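Local coordinates for putative metal resistance protein (Proteus mirabilis, PDB 6C29) that probably acts in the periplasm as a protein-disulfide reductase, this chain being the tandem immunoglobulin-fold N-terminal domain of ScsB, which primes the disulfide isomerase ScsC, at residues A[31-36]-A[135-140]; A[44-49]-A[184-189]. All blocks are in the same frame, centred on the assembly; numbering follows the deposited sequence.

Contact 1. Residues A[31-36]-A[135-140]; sequences KILLEV and ADFEWQ
Lys31 NZ is gripped by the carboxylate of Glu138 and by a water. Its salt bridge to Glu138 OE1 is 3.1 Å long and comes from the syn side, 27° out of the carboxylate plane. Water 1 bridges the same two groups: it accepts from Lys31 NZ and donates, weakly, to Glu138 OE2. The CB of Glu138 points away from the strand, and the bend of its chain at chi2 brings the carboxylate back within range. The ammonium group of Lys31 also makes a cation-pi contact with Tyr141, one residue beyond the segment.

Phe137 fills the middle. With CG anti to the backbone N (chi1 -179°), its ring is carried toward the strand, where CZ lies 3.4 Å from Lys31 O, obliquely to the ring, and CE2 is 4.0 Å from Lys31 CB. On the other flank Leu33 CD1 reaches Phe137 CE1 at 4.0 Å and the aliphatic Gln140 CB at 3.6 Å, so that it sits between the ring of Phe137 and the base of the Gln140 side chain.

Further along, Glu35 and Gln140 meet through water 2, which donates to Glu35 OE1 (2.6 Å) and accepts from Gln140 NE2 (3.3 Å); carboxylate and amide planes stand 77° apart. Glu35 OE2 is taken by a salt bridge to Arg19 on the adjacent strand.

Lys31, Leu33 and Glu35 alternate with inward Ile32 and Leu34, whose side chains touch strand 104-114. Helix 137-145 thus lies on the outer face of a sheet in the N-terminal immunoglobulin-fold unit, an amphipathic helix packed on a beta-sandwich.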
ATOM      1  N   LYS A  31     -13.654  -5.815 -11.177  1.00 15.31           N
ATOM      2  CA  LYS A  31     -12.369  -5.132 -11.114  1.00 13.27           C
ATOM      3  C   LYS A  31     -12.667  -3.642 -11.039  1.00 12.88           C
ATOM      4  O   LYS A  31     -13.496  -3.134 -11.806  1.00 13.61           O
ATOM      5  CB  LYS A  31     -11.522  -5.453 -12.345  1.00 16.70           C
ATOM      6  CG  LYS A  31     -11.006  -6.874 -12.354  1.00 20.94           C
ATOM      7  CD  LYS A  31     -10.371  -7.271 -13.687  1.00 24.24           C
ATOM      8  CE  LYS A  31      -9.173  -6.444 -14.080  1.00 25.02           C
ATOM      9  NZ  LYS A  31      -8.629  -7.010 -15.341  1.00 26.32           N
ATOM     10  N   ILE A  32     -12.001  -2.965 -10.107  1.00 13.27           N
ATOM     11  CA  ILE A  32     -12.170  -1.540  -9.862  1.00 13.22           C
ATOM     12  C   ILE A  32     -10.796  -0.878  -9.882  1.00 13.53           C
ATOM     13  O   ILE A  32      -9.842  -1.401  -9.297  1.00 14.34           O
ATOM     14  CB  ILE A  32     -12.847  -1.315  -8.513  1.00 14.81           C
ATOM     15  CG1 ILE A  32     -14.241  -1.938  -8.529  1.00 17.97           C
ATOM     16  CG2 ILE A  32     -12.946   0.142  -8.179  1.00 18.42           C
ATOM     17  CD1 ILE A  32     -14.641  -2.400  -7.194  1.00 27.46           C
ATOM     18  N   LEU A  33     -10.693   0.274 -10.530  1.00 12.80           N
ATOM     19  CA  LEU A  33      -9.518   1.110 -10.440  1.00 13.36           C
ATOM     20  C   LEU A  33      -9.884   2.360  -9.721  1.00 12.37           C
ATOM     21  O   LEU A  33     -10.784   3.071 -10.149  1.00 12.99           O
ATOM     22  CB  LEU A  33      -8.963   1.484 -11.814  1.00 15.17           C
ATOM     23  CG  LEU A  33      -8.178   0.400 -12.522  1.00 18.13           C
ATOM     24  CD1 LEU A  33      -7.876   0.821 -13.940  1.00 20.96           C
ATOM     25  CD2 LEU A  33      -6.862   0.127 -11.777  1.00 15.45           C
ATOM     26  N   LEU A  34      -9.196   2.645  -8.638  1.00 10.96           N
ATOM     27  CA  LEU A  34      -9.394   3.861  -7.872  1.00 11.59           C
ATOM     28  C   LEU A  34      -8.211   4.785  -8.106  1.00 11.27           C
ATOM     29  O   LEU A  34      -7.122   4.518  -7.628  1.00 12.82           O
ATOM     30  CB  LEU A  34      -9.536   3.559  -6.394  1.00 12.28           C
ATOM     31  CG  LEU A  34      -9.652   4.771  -5.517  1.00 14.84           C
ATOM     32  CD1 LEU A  34     -10.946   5.517  -5.826  1.00 17.18           C
ATOM     33  CD2 LEU A  34      -9.608   4.348  -4.056  1.00 17.47           C
ATOM     34  N   GLU A  35      -8.403   5.871  -8.846  1.00 10.72           N
ATOM     35  CA  GLU A  35      -7.360   6.838  -9.126  1.00  9.97           C
ATOM     36  C   GLU A  35      -7.448   7.975  -8.112  1.00  9.68           C
ATOM     37  O   GLU A  35      -8.542   8.474  -7.826  1.00 12.75           O
ATOM     38  CB  GLU A  35      -7.510   7.433 -10.529  1.00 11.38           C
ATOM     39  CG  GLU A  35      -7.440   6.418 -11.649  1.00 14.55           C
ATOM     40  CD  GLU A  35      -7.872   7.028 -12.979  1.00 19.25           C
ATOM     41  OE1 GLU A  35      -7.026   7.667 -13.666  1.00 21.37           O
ATOM     42  OE2 GLU A  35      -9.078   6.946 -13.300  1.00 20.19           O
ATOM     43  N   VAL A  36      -6.301   8.372  -7.580  1.00  9.42           N
ATOM     44  CA  VAL A  36      -6.193   9.483  -6.663  1.00  9.81           C
ATOM     45  C   VAL A  36      -5.158  10.452  -7.172  1.00 11.03           C
ATOM     46  O   VAL A  36      -4.011  10.069  -7.383  1.00 13.52           O
ATOM     47  CB  VAL A  36      -5.818   9.022  -5.274  1.00 11.70           C
ATOM     48  CG1 VAL A  36      -5.705  10.190  -4.347  1.00 13.39           C
ATOM     49  CG2 VAL A  36      -6.841   8.024  -4.741  1.00 12.30           C
ATOM     50  N   ALA A 135     -13.061   2.494 -22.458  1.00 27.66           N
ATOM     51  CA  ALA A 135     -12.378   1.774 -23.533  1.00 29.07           C
ATOM     52  C   ALA A 135     -10.999   1.229 -23.140  1.00 28.58           C
ATOM     53  O   ALA A 135     -10.620   0.113 -23.514  1.00 30.25           O
ATOM     54  CB  ALA A 135     -12.233   2.677 -24.749  1.00 28.34           C
ATOM     55  N   ASP A 136     -10.234   2.011 -22.396  1.00 24.98           N
ATOM     56  CA  ASP A 136      -8.895   1.554 -22.079  1.00 24.56           C
ATOM     57  C   ASP A 136      -8.748   1.074 -20.649  1.00 23.57           C
ATOM     58  O   ASP A 136      -7.668   1.160 -20.068  1.00 20.72           O
ATOM     59  CB  ASP A 136      -7.903   2.641 -22.404  1.00 29.10           C
ATOM     60  CG  ASP A 136      -8.023   3.838 -21.520  1.00 35.25           C
ATOM     61  OD1 ASP A 136      -8.940   3.925 -20.678  1.00 33.87           O
ATOM     62  OD2 ASP A 136      -7.160   4.713 -21.702  1.00 39.58           O
ATOM     63  N   PHE A 137      -9.831   0.529 -20.109  1.00 21.85           N
ATOM     64  CA  PHE A 137      -9.817   0.031 -18.726  1.00 17.70           C
ATOM     65  C   PHE A 137      -8.784  -1.072 -18.512  1.00 17.30           C
ATOM     66  O   PHE A 137      -8.061  -1.031 -17.512  1.00 16.74           O
ATOM     67  CB  PHE A 137     -11.212  -0.461 -18.334  1.00 17.68           C
ATOM     68  CG  PHE A 137     -11.300  -0.963 -16.934  1.00 16.48           C
ATOM     69  CD1 PHE A 137     -11.472  -0.087 -15.885  1.00 16.85           C
ATOM     70  CD2 PHE A 137     -11.241  -2.322 -16.664  1.00 18.06           C
ATOM     71  CE1 PHE A 137     -11.563  -0.544 -14.602  1.00 16.44           C
ATOM     72  CE2 PHE A 137     -11.348  -2.792 -15.361  1.00 18.23           C
ATOM     73  CZ  PHE A 137     -11.505  -1.912 -14.337  1.00 15.94           C
ATOM     74  N   GLU A 138      -8.715  -2.055 -19.410  1.00 17.36           N
ATOM     75  CA  GLU A 138      -7.812  -3.207 -19.238  1.00 18.63           C
ATOM     76  C   GLU A 138      -6.346  -2.728 -19.259  1.00 17.03           C
ATOM     77  O   GLU A 138      -5.521  -3.146 -18.427  1.00 16.95           O
ATOM     78  CB  GLU A 138      -8.080  -4.258 -20.322  1.00 24.64           C
ATOM     79  CG  GLU A 138      -7.334  -5.576 -20.150  1.00 34.70           C
ATOM     80  CD  GLU A 138      -7.813  -6.417 -18.952  1.00 47.51           C
ATOM     81  OE1 GLU A 138      -8.827  -6.049 -18.310  1.00 53.94           O
ATOM     82  OE2 GLU A 138      -7.171  -7.460 -18.658  1.00 45.96           O
ATOM     83  N   TRP A 139      -6.034  -1.798 -20.153  1.00 15.48           N
ATOM     84  CA  TRP A 139      -4.708  -1.200 -20.181  1.00 13.63           C
ATOM     85  C   TRP A 139      -4.418  -0.439 -18.898  1.00 14.38           C
ATOM     86  O   TRP A 139      -3.311  -0.578 -18.339  1.00 13.24           O
ATOM     87  CB  TRP A 139      -4.572  -0.256 -21.375  1.00 14.33           C
ATOM     88  CG  TRP A 139      -3.254   0.466 -21.451  1.00 16.10           C
ATOM     89  CD1 TRP A 139      -2.060  -0.015 -21.941  1.00 16.85           C
ATOM     90  CD2 TRP A 139      -2.999   1.818 -21.032  1.00 14.59           C
ATOM     91  NE1 TRP A 139      -1.080   0.962 -21.834  1.00 14.66           N
ATOM     92  CE2 TRP A 139      -1.630   2.088 -21.282  1.00 14.25           C
ATOM     93  CE3 TRP A 139      -3.786   2.819 -20.467  1.00 16.71           C
ATOM     94  CZ2 TRP A 139      -1.047   3.340 -21.015  1.00 14.43           C
ATOM     95  CZ3 TRP A 139      -3.192   4.060 -20.188  1.00 17.31           C
ATOM     96  CH2 TRP A 139      -1.843   4.299 -20.469  1.00 16.12           C
ATOM     97  N   GLN A 140      -5.356   0.398 -18.454  1.00 13.77           N
ATOM     98  CA  GLN A 140      -5.168   1.127 -17.208  1.00 14.72           C
ATOM     99  C   GLN A 140      -4.973   0.154 -16.056  1.00 12.84           C
ATOM    100  O   GLN A 140      -4.112   0.386 -15.230  1.00 11.77           O
ATOM    101  CB  GLN A 140      -6.354   2.069 -16.898  1.00 16.58           C
ATOM    102  CG  GLN A 140      -6.462   3.332 -17.794  1.00 26.62           C
ATOM    103  CD  GLN A 140      -7.154   4.487 -17.052  1.00 37.92           C
ATOM    104  OE1 GLN A 140      -7.683   4.312 -15.941  1.00 42.50           O
ATOM    105  NE2 GLN A 140      -7.128   5.671 -17.648  1.00 41.80           N
TER
HETATM  106  O   HOH W   1      -6.321  -6.497 -16.259  1.00 33.74           O
HETATM  107  O   HOH W   2      -7.488   8.506 -16.099  1.00 25.17           O

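Contact 2. Residues A[44-49]-A[184-189]; sequences TYWRSP and YLDPPQ
This is a domain-domain contact between two immunoglobulin-fold units, a salt bridge backed by a tryptophan, where the chain leaves strand 43-45 and strand 182-186 runs out into a proline-rich loop. Arg47 CG stands between its backbone N and carbonyl carbon, and the extended chain to NE carries the guanidinium to Asp186. It grips the carboxylate side-on: Arg47 NE bonds to Asp186 OD1 at 2.9 Å and Arg47 NH2 to Asp186 OD2 at 2.8 Å. N-H...O angles of 166° and 163° make both bonds nearly straight; both acceptors lie near the guanidinium plane, turned 34° from the carboxylate. Ser48 OG gives Asp186 OD1 a second donor, at 2.6 Å on its anti lone pair. Such a bidentate salt bridge ties the DsbD-like N-terminal unit of ScsB to its second sandwich. Ser228 bonds Asp186 OD2, and Gln239 takes Arg47 NH2, extending the network across the three-stranded sheet that holds strand 182-186.

Trp46 covers one face of the Arg47 guanidinium, its CZ2 lying 3.2 Å from that plane, offset toward the rim. Arg47 CG sits 3.9 Å over the indole centre, and Asp186 OD1 lies over a face, 3.6 Å from Trp46 CH2. Trp46 CZ3 packs against Tyr184 CB at 3.9 Å.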
ATOM      1  N   THR A  44      -0.896  10.534   0.193  1.00 11.01           N
ATOM      2  CA  THR A  44      -1.761   9.598   0.872  1.00 11.17           C
ATOM      3  C   THR A  44      -0.888   8.447   1.332  1.00 11.22           C
ATOM      4  O   THR A  44       0.326   8.516   1.207  1.00 13.28           O
ATOM      5  CB  THR A  44      -2.937   9.164   0.014  1.00 12.55           C
ATOM      6  OG1 THR A  44      -3.862   8.381   0.795  1.00 13.85           O
ATOM      7  CG2 THR A  44      -2.525   8.399  -1.231  1.00 13.11           C
ATOM      8  N   TYR A  45      -1.509   7.484   1.993  1.00 11.28           N
ATOM      9  CA  TYR A  45      -0.769   6.498   2.762  1.00 11.16           C
ATOM     10  C   TYR A  45      -0.854   5.096   2.215  1.00  9.97           C
ATOM     11  O   TYR A  45      -1.781   4.713   1.529  1.00 11.14           O
ATOM     12  CB  TYR A  45      -1.298   6.473   4.168  1.00 11.97           C
ATOM     13  CG  TYR A  45      -1.137   7.722   4.988  1.00 13.53           C
ATOM     14  CD1 TYR A  45      -0.014   7.917   5.774  1.00 13.93           C
ATOM     15  CD2 TYR A  45      -2.137   8.670   5.019  1.00 16.63           C
ATOM     16  CE1 TYR A  45       0.117   9.049   6.583  1.00 16.90           C
ATOM     17  CE2 TYR A  45      -2.027   9.785   5.816  1.00 18.03           C
ATOM     18  CZ  TYR A  45      -0.893   9.963   6.603  1.00 18.44           C
ATOM     19  OH  TYR A  45      -0.788  11.070   7.402  1.00 19.46           O
ATOM     20  N   TRP A  46       0.155   4.327   2.581  1.00 10.69           N
ATOM     21  CA  TRP A  46       0.209   2.904   2.315  1.00  9.81           C
ATOM     22  C   TRP A  46      -0.598   2.145   3.353  1.00 11.96           C
ATOM     23  O   TRP A  46      -1.110   2.739   4.304  1.00 13.64           O
ATOM     24  CB  TRP A  46       1.674   2.480   2.327  1.00 10.98           C
ATOM     25  CG  TRP A  46       2.036   1.103   1.846  1.00 10.81           C
ATOM     26  CD1 TRP A  46       1.612   0.489   0.720  1.00 10.90           C
ATOM     27  CD2 TRP A  46       2.960   0.202   2.470  1.00 10.29           C
ATOM     28  NE1 TRP A  46       2.195  -0.752   0.599  1.00 10.19           N
ATOM     29  CE2 TRP A  46       3.034  -0.943   1.659  1.00 10.27           C
ATOM     30  CE3 TRP A  46       3.733   0.249   3.638  1.00 11.07           C
ATOM     31  CZ2 TRP A  46       3.826  -2.030   1.960  1.00 10.69           C
ATOM     32  CZ3 TRP A  46       4.543  -0.856   3.931  1.00 12.55           C
ATOM     33  CH2 TRP A  46       4.584  -1.964   3.080  1.00 12.78           C
ATOM     34  N   ARG A  47      -0.656   0.831   3.208  1.00 13.21           N
ATOM     35  CA  ARG A  47      -1.424   0.025   4.165  1.00 15.72           C
ATOM     36  C   ARG A  47      -0.870   0.103   5.586  1.00 17.04           C
ATOM     37  O   ARG A  47      -1.619  -0.074   6.551  1.00 20.57           O
ATOM     38  CB  ARG A  47      -1.469  -1.430   3.708  1.00 18.19           C
ATOM     39  CG  ARG A  47      -0.139  -2.109   3.682  1.00 20.13           C
ATOM     40  CD  ARG A  47      -0.257  -3.532   3.155  1.00 19.74           C
ATOM     41  NE  ARG A  47       1.063  -4.120   3.205  1.00 16.01           N
ATOM     42  CZ  ARG A  47       1.660  -4.759   2.212  1.00 15.22           C
ATOM     43  NH1 ARG A  47       1.016  -4.974   1.045  1.00 16.27           N
ATOM     44  NH2 ARG A  47       2.889  -5.203   2.377  1.00 15.51           N
ATOM     45  N   SER A  48       0.439   0.318   5.714  1.00 15.09           N
ATOM     46  CA  SER A  48       1.119   0.603   6.980  1.00 16.75           C
ATOM     47  C   SER A  48       1.643   2.027   6.904  1.00 16.99           C
ATOM     48  O   SER A  48       2.688   2.290   6.346  1.00 16.61           O
ATOM     49  CB  SER A  48       2.263  -0.374   7.229  1.00 18.55           C
ATOM     50  OG  SER A  48       1.730  -1.681   7.452  1.00 18.75           O
ATOM     51  N   PRO A  49       0.884   2.970   7.425  1.00 16.58           N
ATOM     52  CA  PRO A  49       1.161   4.371   7.127  1.00 18.00           C
ATOM     53  C   PRO A  49       2.332   4.948   7.881  1.00 21.99           C
ATOM     54  O   PRO A  49       2.873   5.976   7.455  1.00 23.01           O
ATOM     55  CB  PRO A  49      -0.129   5.055   7.551  1.00 19.54           C
ATOM     56  CG  PRO A  49      -0.677   4.191   8.617  1.00 25.86           C
ATOM     57  CD  PRO A  49      -0.334   2.793   8.230  1.00 20.61           C
ATOM     58  N   TYR A 184      10.215  -1.182   2.960  1.00  8.85           N
ATOM     59  CA  TYR A 184       8.988  -0.651   3.534  1.00 10.14           C
ATOM     60  C   TYR A 184       8.358  -1.754   4.348  1.00 11.06           C
ATOM     61  O   TYR A 184       7.997  -2.787   3.816  1.00  9.91           O
ATOM     62  CB  TYR A 184       8.053  -0.185   2.426  1.00  9.93           C
ATOM     63  CG  TYR A 184       8.768   0.715   1.452  1.00  9.89           C
ATOM     64  CD1 TYR A 184       8.973   2.041   1.750  1.00  9.39           C
ATOM     65  CD2 TYR A 184       9.226   0.237   0.256  1.00  9.23           C
ATOM     66  CE1 TYR A 184       9.662   2.879   0.885  1.00 10.65           C
ATOM     67  CE2 TYR A 184       9.900   1.051  -0.642  1.00 10.18           C
ATOM     68  CZ  TYR A 184      10.117   2.382  -0.328  1.00 10.79           C
ATOM     69  OH  TYR A 184      10.776   3.219  -1.206  1.00 12.85           O
ATOM     70  N   LEU A 185       8.230  -1.544   5.653  1.00 12.89           N
ATOM     71  CA  LEU A 185       7.802  -2.624   6.552  1.00 12.93           C
ATOM     72  C   LEU A 185       6.411  -2.426   7.127  1.00 12.27           C
ATOM     73  O   LEU A 185       6.000  -1.309   7.393  1.00 12.46           O
ATOM     74  CB  LEU A 185       8.804  -2.776   7.706  1.00 16.01           C
ATOM     75  CG  LEU A 185      10.198  -3.232   7.298  1.00 20.58           C
ATOM     76  CD1 LEU A 185      11.197  -2.109   7.367  1.00 28.04           C
ATOM     77  CD2 LEU A 185      10.621  -4.331   8.159  1.00 21.19           C
ATOM     78  N   ASP A 186       5.707  -3.546   7.336  1.00 13.00           N
ATOM     79  CA  ASP A 186       4.436  -3.612   8.034  1.00 14.69           C
ATOM     80  C   ASP A 186       4.674  -4.019   9.490  1.00 15.70           C
ATOM     81  O   ASP A 186       5.010  -5.181   9.751  1.00 16.71           O
ATOM     82  CB  ASP A 186       3.511  -4.639   7.376  1.00 15.03           C
ATOM     83  CG  ASP A 186       3.250  -4.336   5.903  1.00 16.76           C
ATOM     84  OD1 ASP A 186       2.476  -3.408   5.631  1.00 17.74           O
ATOM     85  OD2 ASP A 186       3.788  -5.034   5.037  1.00 16.73           O
ATOM     86  N   PRO A 187       4.484  -3.108  10.451  1.00 15.15           N
ATOM     87  CA  PRO A 187       4.703  -3.508  11.853  1.00 16.48           C
ATOM     88  C   PRO A 187       3.585  -4.378  12.386  1.00 17.67           C
ATOM     89  O   PRO A 187       2.425  -4.272  11.938  1.00 20.06           O
ATOM     90  CB  PRO A 187       4.773  -2.171  12.602  1.00 19.87           C
ATOM     91  CG  PRO A 187       4.026  -1.191  11.747  1.00 24.46           C
ATOM     92  CD  PRO A 187       4.083  -1.694  10.313  1.00 17.80           C
ATOM     93  N   PRO A 188       3.914  -5.259  13.345  1.00 20.34           N
ATOM     94  CA  PRO A 188       2.839  -5.988  14.017  1.00 24.08           C
ATOM     95  C   PRO A 188       1.929  -5.044  14.765  1.00 25.63           C
ATOM     96  O   PRO A 188       2.326  -3.923  15.098  1.00 23.19           O
ATOM     97  CB  PRO A 188       3.584  -6.922  14.986  1.00 26.94           C
ATOM     98  CG  PRO A 188       4.963  -7.012  14.482  1.00 27.18           C
ATOM     99  CD  PRO A 188       5.246  -5.675  13.821  1.00 24.18           C
ATOM    100  N   GLN A 189       0.704  -5.489  15.006  1.00 29.26           N
ATOM    101  CA  GLN A 189      -0.267  -4.703  15.743  1.00 36.70           C
ATOM    102  C   GLN A 189       0.324  -4.273  17.077  1.00 32.53           C
ATOM    103  O   GLN A 189       0.939  -5.067  17.775  1.00 33.68           O
ATOM    104  CB  GLN A 189      -1.543  -5.526  15.944  1.00 51.21           C
ATOM    105  CG  GLN A 189      -2.705  -4.804  16.602  1.00 64.24           C
ATOM    106  CD  GLN A 189      -3.901  -5.727  16.811  1.00 76.23           C
ATOM    107  OE1 GLN A 189      -3.919  -6.859  16.322  1.00 77.71           O
ATOM    108  NE2 GLN A 189      -4.889  -5.259  17.564  1.00 83.04           N
TER

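In the fold
Contacts 1 and 2 have centres 24 Å apart and do not touch, although their nearest atoms come within about 5 Å. Their segments alternate along the chain: 31-36, 44-49, 135-140, 184-189. Strands 30-38 and 43-45 follow each other but belong to different sheets of the N-terminal unit, with four and three strands respectively. Contact 1 brings helix 137-145 back onto the four-stranded sheet before the chain enters the second unit at strand 155-163. Contact 2, whose centre lies about 7 Å from the centre of the chain, joins the two units directly. The polypeptide between the sandwiches is therefore held near its start, while contact 2 is consistent with a defined orientation of the two domains.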